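Local coordinates for DNA processing protein DprA (Streptococcus pneumoniae, PDB 3UQZ), which binds single-stranded DNA cooperatively, protects it from nucleases and helps load the RecA recombinase onto it during natural transformation, at residues M238-P248 and C259-V270. Residues are numbered along the deposited sequence; the frame is centred on the assembly and turned at random.
Sequences MEEGRDVFAIP and CHHLIQEGAKLV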
loop_
_atom_site.group_PDB
_atom_site.type_symbol
_atom_site.label_atom_id
_atom_site.label_comp_id
_atom_site.label_asym_id
_atom_site.label_seq_id
_atom_site.Cartn_x
_atom_site.Cartn_y
_atom_site.Cartn_z
HETATM N N MSE A 238 -13.896 -0.992 -9.678
HETATM C CA MSE A 238 -12.776 -1.602 -10.391
HETATM C C MSE A 238 -13.301 -2.440 -11.568
HETATM O O MSE A 238 -12.705 -2.426 -12.647
HETATM C CB MSE A 238 -11.937 -2.449 -9.429
HETATM C CG MSE A 238 -10.526 -1.907 -9.237
HETATM SE SE MSE A 238 -9.749 -2.228 -7.461
HETATM C CE MSE A 238 -7.924 -2.407 -7.990
ATOM N N GLU A 239 -14.460 -3.105 -11.376
ATOM C CA GLU A 239 -15.149 -3.896 -12.404
ATOM C C GLU A 239 -15.706 -2.983 -13.511
ATOM O O GLU A 239 -15.805 -3.414 -14.657
ATOM C CB GLU A 239 -16.284 -4.730 -11.783
ATOM C CG GLU A 239 -15.827 -5.970 -11.025
ATOM C CD GLU A 239 -16.789 -6.511 -9.977
ATOM O OE1 GLU A 239 -18.025 -6.422 -10.175
ATOM O OE2 GLU A 239 -16.300 -7.052 -8.960
ATOM N N GLU A 240 -16.055 -1.725 -13.172
ATOM C CA GLU A 240 -16.565 -0.726 -14.119
ATOM C C GLU A 240 -15.416 0.032 -14.834
ATOM O O GLU A 240 -15.678 0.942 -15.627
ATOM C CB GLU A 240 -17.537 0.257 -13.424
ATOM C CG GLU A 240 -18.892 -0.327 -13.046
ATOM C CD GLU A 240 -19.889 -0.635 -14.153
ATOM O OE1 GLU A 240 -19.656 -0.237 -15.320
ATOM O OE2 GLU A 240 -20.928 -1.257 -13.837
ATOM N N GLY A 241 -14.171 -0.363 -14.551
ATOM C CA GLY A 241 -12.967 0.231 -15.129
ATOM C C GLY A 241 -12.558 1.566 -14.538
ATOM O O GLY A 241 -11.783 2.301 -15.159
ATOM N N ARG A 242 -13.052 1.883 -13.322
ATOM C CA ARG A 242 -12.740 3.136 -12.626
ATOM C C ARG A 242 -11.513 2.974 -11.722
ATOM O O ARG A 242 -11.272 1.890 -11.184
ATOM C CB ARG A 242 -13.955 3.655 -11.813
ATOM C CG ARG A 242 -15.319 3.660 -12.526
ATOM C CD ARG A 242 -15.357 4.556 -13.754
ATOM N NE ARG A 242 -16.670 5.172 -13.953
ATOM C CZ ARG A 242 -17.652 4.637 -14.676
ATOM N NH1 ARG A 242 -17.487 3.456 -15.263
ATOM N NH2 ARG A 242 -18.804 5.277 -14.818
ATOM N N ASP A 243 -10.726 4.058 -11.574
ATOM C CA ASP A 243 -9.532 4.073 -10.740
ATOM C C ASP A 243 -9.924 4.135 -9.282
ATOM O O ASP A 243 -10.850 4.869 -8.917
ATOM C CB ASP A 243 -8.644 5.287 -11.055
ATOM C CG ASP A 243 -7.943 5.288 -12.397
ATOM O OD1 ASP A 243 -7.535 4.190 -12.862
ATOM O OD2 ASP A 243 -7.725 6.392 -12.948
ATOM N N VAL A 244 -9.213 3.365 -8.441
ATOM C CA VAL A 244 -9.411 3.391 -7.001
ATOM C C VAL A 244 -8.137 3.842 -6.307
ATOM O O VAL A 244 -7.061 3.310 -6.582
ATOM C CB VAL A 244 -10.253 2.252 -6.340
ATOM C CG1 VAL A 244 -10.573 1.117 -7.302
ATOM C CG2 VAL A 244 -9.652 1.736 -5.044
ATOM N N PHE A 245 -8.252 4.920 -5.518
ATOM C CA PHE A 245 -7.159 5.556 -4.799
ATOM C C PHE A 245 -7.328 5.262 -3.328
ATOM O O PHE A 245 -8.236 5.806 -2.697
ATOM C CB PHE A 245 -7.149 7.076 -5.068
ATOM C CG PHE A 245 -7.165 7.457 -6.525
ATOM C CD1 PHE A 245 -6.019 7.348 -7.303
ATOM C CD2 PHE A 245 -8.329 7.930 -7.125
ATOM C CE1 PHE A 245 -6.038 7.694 -8.659
ATOM C CE2 PHE A 245 -8.349 8.271 -8.486
ATOM C CZ PHE A 245 -7.203 8.146 -9.242
ATOM N N ALA A 246 -6.488 4.367 -2.782
ATOM C CA ALA A 246 -6.602 3.971 -1.384
ATOM C C ALA A 246 -5.614 4.668 -0.464
ATOM O O ALA A 246 -4.424 4.748 -0.774
ATOM C CB ALA A 246 -6.504 2.466 -1.256
ATOM N N ILE A 247 -6.125 5.200 0.663
ATOM C CA ILE A 247 -5.325 5.857 1.696
ATOM C C ILE A 247 -4.903 4.773 2.705
ATOM O O ILE A 247 -5.783 4.117 3.279
ATOM C CB ILE A 247 -6.089 7.034 2.381
ATOM C CG1 ILE A 247 -6.480 8.134 1.358
ATOM C CG2 ILE A 247 -5.262 7.625 3.542
ATOM C CD1 ILE A 247 -7.622 9.062 1.806
ATOM N N PRO A 248 -3.580 4.549 2.919
ATOM C CA PRO A 248 -3.164 3.508 3.876
ATOM C C PRO A 248 -3.294 3.945 5.333
ATOM O O PRO A 248 -3.516 5.120 5.625
ATOM C CB PRO A 248 -1.703 3.239 3.497
ATOM C CG PRO A 248 -1.221 4.530 2.925
ATOM C CD PRO A 248 -2.410 5.222 2.309
ATOM N N CYS A 259 -8.575 -1.198 2.423
ATOM C CA CYS A 259 -7.714 -0.297 1.650
ATOM C C CYS A 259 -6.456 -1.042 1.253
ATOM O O CYS A 259 -6.031 -0.960 0.104
ATOM C CB CYS A 259 -7.357 0.948 2.459
ATOM S SG CYS A 259 -8.770 1.972 2.937
ATOM N N HIS A 260 -5.855 -1.757 2.223
ATOM C CA HIS A 260 -4.631 -2.532 2.060
ATOM C C HIS A 260 -4.834 -3.673 1.084
ATOM O O HIS A 260 -3.981 -3.880 0.222
ATOM C CB HIS A 260 -4.108 -3.014 3.421
ATOM C CG HIS A 260 -3.680 -1.905 4.335
ATOM N ND1 HIS A 260 -3.553 -2.112 5.693
ATOM C CD2 HIS A 260 -3.372 -0.613 4.058
ATOM C CE1 HIS A 260 -3.169 -0.951 6.198
ATOM N NE2 HIS A 260 -3.054 -0.017 5.254
ATOM N N HIS A 261 -5.981 -4.374 1.181
ATOM C CA HIS A 261 -6.352 -5.469 0.283
ATOM C C HIS A 261 -6.490 -4.930 -1.152
ATOM O O HIS A 261 -5.983 -5.558 -2.081
ATOM C CB HIS A 261 -7.654 -6.135 0.760
ATOM C CG HIS A 261 -8.211 -7.146 -0.193
ATOM N ND1 HIS A 261 -7.687 -8.430 -0.281
ATOM C CD2 HIS A 261 -9.233 -7.032 -1.074
ATOM C CE1 HIS A 261 -8.401 -9.048 -1.210
ATOM N NE2 HIS A 261 -9.348 -8.253 -1.712
ATOM N N LEU A 262 -7.138 -3.747 -1.314
ATOM C CA LEU A 262 -7.345 -3.091 -2.606
ATOM C C LEU A 262 -6.019 -2.728 -3.278
ATOM O O LEU A 262 -5.867 -2.974 -4.477
ATOM C CB LEU A 262 -8.252 -1.848 -2.473
ATOM C CG LEU A 262 -9.765 -2.102 -2.361
ATOM C CD1 LEU A 262 -10.456 -0.955 -1.655
ATOM C CD2 LEU A 262 -10.390 -2.369 -3.712
ATOM N N ILE A 263 -5.058 -2.160 -2.504
ATOM C CA ILE A 263 -3.717 -1.788 -2.983
ATOM C C ILE A 263 -2.985 -3.042 -3.485
ATOM O O ILE A 263 -2.391 -3.010 -4.563
ATOM C CB ILE A 263 -2.904 -0.991 -1.925
ATOM C CG1 ILE A 263 -3.522 0.393 -1.698
ATOM C CG2 ILE A 263 -1.424 -0.869 -2.324
ATOM C CD1 ILE A 263 -3.169 1.044 -0.362
ATOM N N GLN A 264 -3.082 -4.151 -2.726
ATOM C CA GLN A 264 -2.474 -5.436 -3.082
ATOM C C GLN A 264 -3.050 -5.938 -4.402
ATOM O O GLN A 264 -2.303 -6.443 -5.238
ATOM C CB GLN A 264 -2.692 -6.475 -1.973
ATOM C CG GLN A 264 -1.875 -6.206 -0.716
ATOM C CD GLN A 264 -2.176 -7.159 0.421
ATOM O OE1 GLN A 264 -3.293 -7.676 0.583
ATOM N NE2 GLN A 264 -1.197 -7.351 1.283
ATOM N N GLU A 265 -4.370 -5.743 -4.599
ATOM C CA GLU A 265 -5.121 -6.148 -5.788
ATOM C C GLU A 265 -4.953 -5.225 -7.014
ATOM O O GLU A 265 -5.513 -5.515 -8.074
ATOM C CB GLU A 265 -6.601 -6.382 -5.455
ATOM C CG GLU A 265 -6.870 -7.613 -4.598
ATOM C CD GLU A 265 -6.450 -8.961 -5.162
ATOM O OE1 GLU A 265 -6.575 -9.167 -6.391
ATOM O OE2 GLU A 265 -6.015 -9.823 -4.365
ATOM N N GLY A 266 -4.175 -4.153 -6.880
ATOM C CA GLY A 266 -3.895 -3.264 -7.996
ATOM C C GLY A 266 -4.260 -1.804 -7.842
ATOM O O GLY A 266 -3.916 -1.010 -8.723
ATOM N N ALA A 267 -4.958 -1.419 -6.749
ATOM C CA ALA A 267 -5.347 -0.016 -6.537
ATOM C C ALA A 267 -4.142 0.855 -6.230
ATOM O O ALA A 267 -3.099 0.353 -5.789
ATOM C CB ALA A 267 -6.381 0.105 -5.433
ATOM N N LYS A 268 -4.282 2.159 -6.485
ATOM C CA LYS A 268 -3.208 3.118 -6.278
ATOM C C LYS A 268 -3.176 3.587 -4.837
ATOM O O LYS A 268 -4.199 4.026 -4.327
ATOM C CB LYS A 268 -3.336 4.300 -7.254
ATOM C CG LYS A 268 -3.384 3.855 -8.719
ATOM C CD LYS A 268 -2.199 4.324 -9.562
ATOM C CE LYS A 268 -2.345 3.891 -11.005
ATOM N NZ LYS A 268 -1.437 2.759 -11.371
ATOM N N LEU A 269 -2.007 3.462 -4.172
ATOM C CA LEU A 269 -1.803 3.935 -2.805
ATOM C C LEU A 269 -1.617 5.442 -2.909
ATOM O O LEU A 269 -0.786 5.893 -3.703
ATOM C CB LEU A 269 -0.552 3.276 -2.164
ATOM C CG LEU A 269 -0.298 3.566 -0.665
ATOM C CD1 LEU A 269 0.436 2.426 -0.015
ATOM C CD2 LEU A 269 0.482 4.847 -0.458
ATOM N N VAL A 270 -2.383 6.218 -2.126
ATOM C CA VAL A 270 -2.291 7.685 -2.154
ATOM C C VAL A 270 -1.964 8.272 -0.778
ATOM O O VAL A 270 -2.467 7.787 0.233
ATOM C CB VAL A 270 -3.490 8.398 -2.869
ATOM C CG1 VAL A 270 -3.558 8.026 -4.352
ATOM C CG2 VAL A 270 -4.827 8.132 -2.173
#
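A246 joins K268 and V270 by backbone hydrogen bonds, which lay strand 243-246 parallel to 268-269 at the edge of this chain's Rossmann-like sheet. Linked through helix 257-264, which packs on one face, the two strands form a beta-alpha-beta unit. Three bonds zip them together: K268 N to V244 O, A246 N to K268 O (2.8 Å) and V270 N to A246 O, the last the straightest, with 164° at the hydrogen. F245 and I247 turn their own backbone bonds the other way, to strand 218-222, so strand 243-246 is held along both edges.

Apolar packing seats the helix on the strand. The small methyl of A246 suits a close approach: CB lies 3.7 Å from I263 CG1 and 4.1 Å from C259 CB. Two residues earlier, V244 CG2 meets CB of A267, in the turn after the helix, at 3.7 Å. The bent chain of M238, a selenomethionine, reaches across from the end of helix 229-239, SE against L262 CD2 (3.8 Å) and CE over the G266-A267 peptide. G266, just past helix 257-264, closes it in a Schellman motif; a CB there would jam against the carbonyl O of E265, hence glycine.

On the face carrying F245 and K268, opposite A246, V270 CG1 and K268 CB approach the F245 ring obliquely; V276 and E279 of helix 273-279 also touch the F245 side chain. The K268 chain then leads its amine away from the strand, which suits an exposed lysine.

P248 and L269 meet at about a right angle: chi1 of -174° swings L269 CG away from its own backbone N and toward the proline, and CD2 lies 3.8 Å from P248 CG. This end adjoins the second subunit, where L269 packs on I263 of that chain and P248 on its H260. Within the chain, H260 NE2 is hydrogen-bonded to G249 N, and the ring presents its edge to P248, with NE2 3.8 Å from P248 CA.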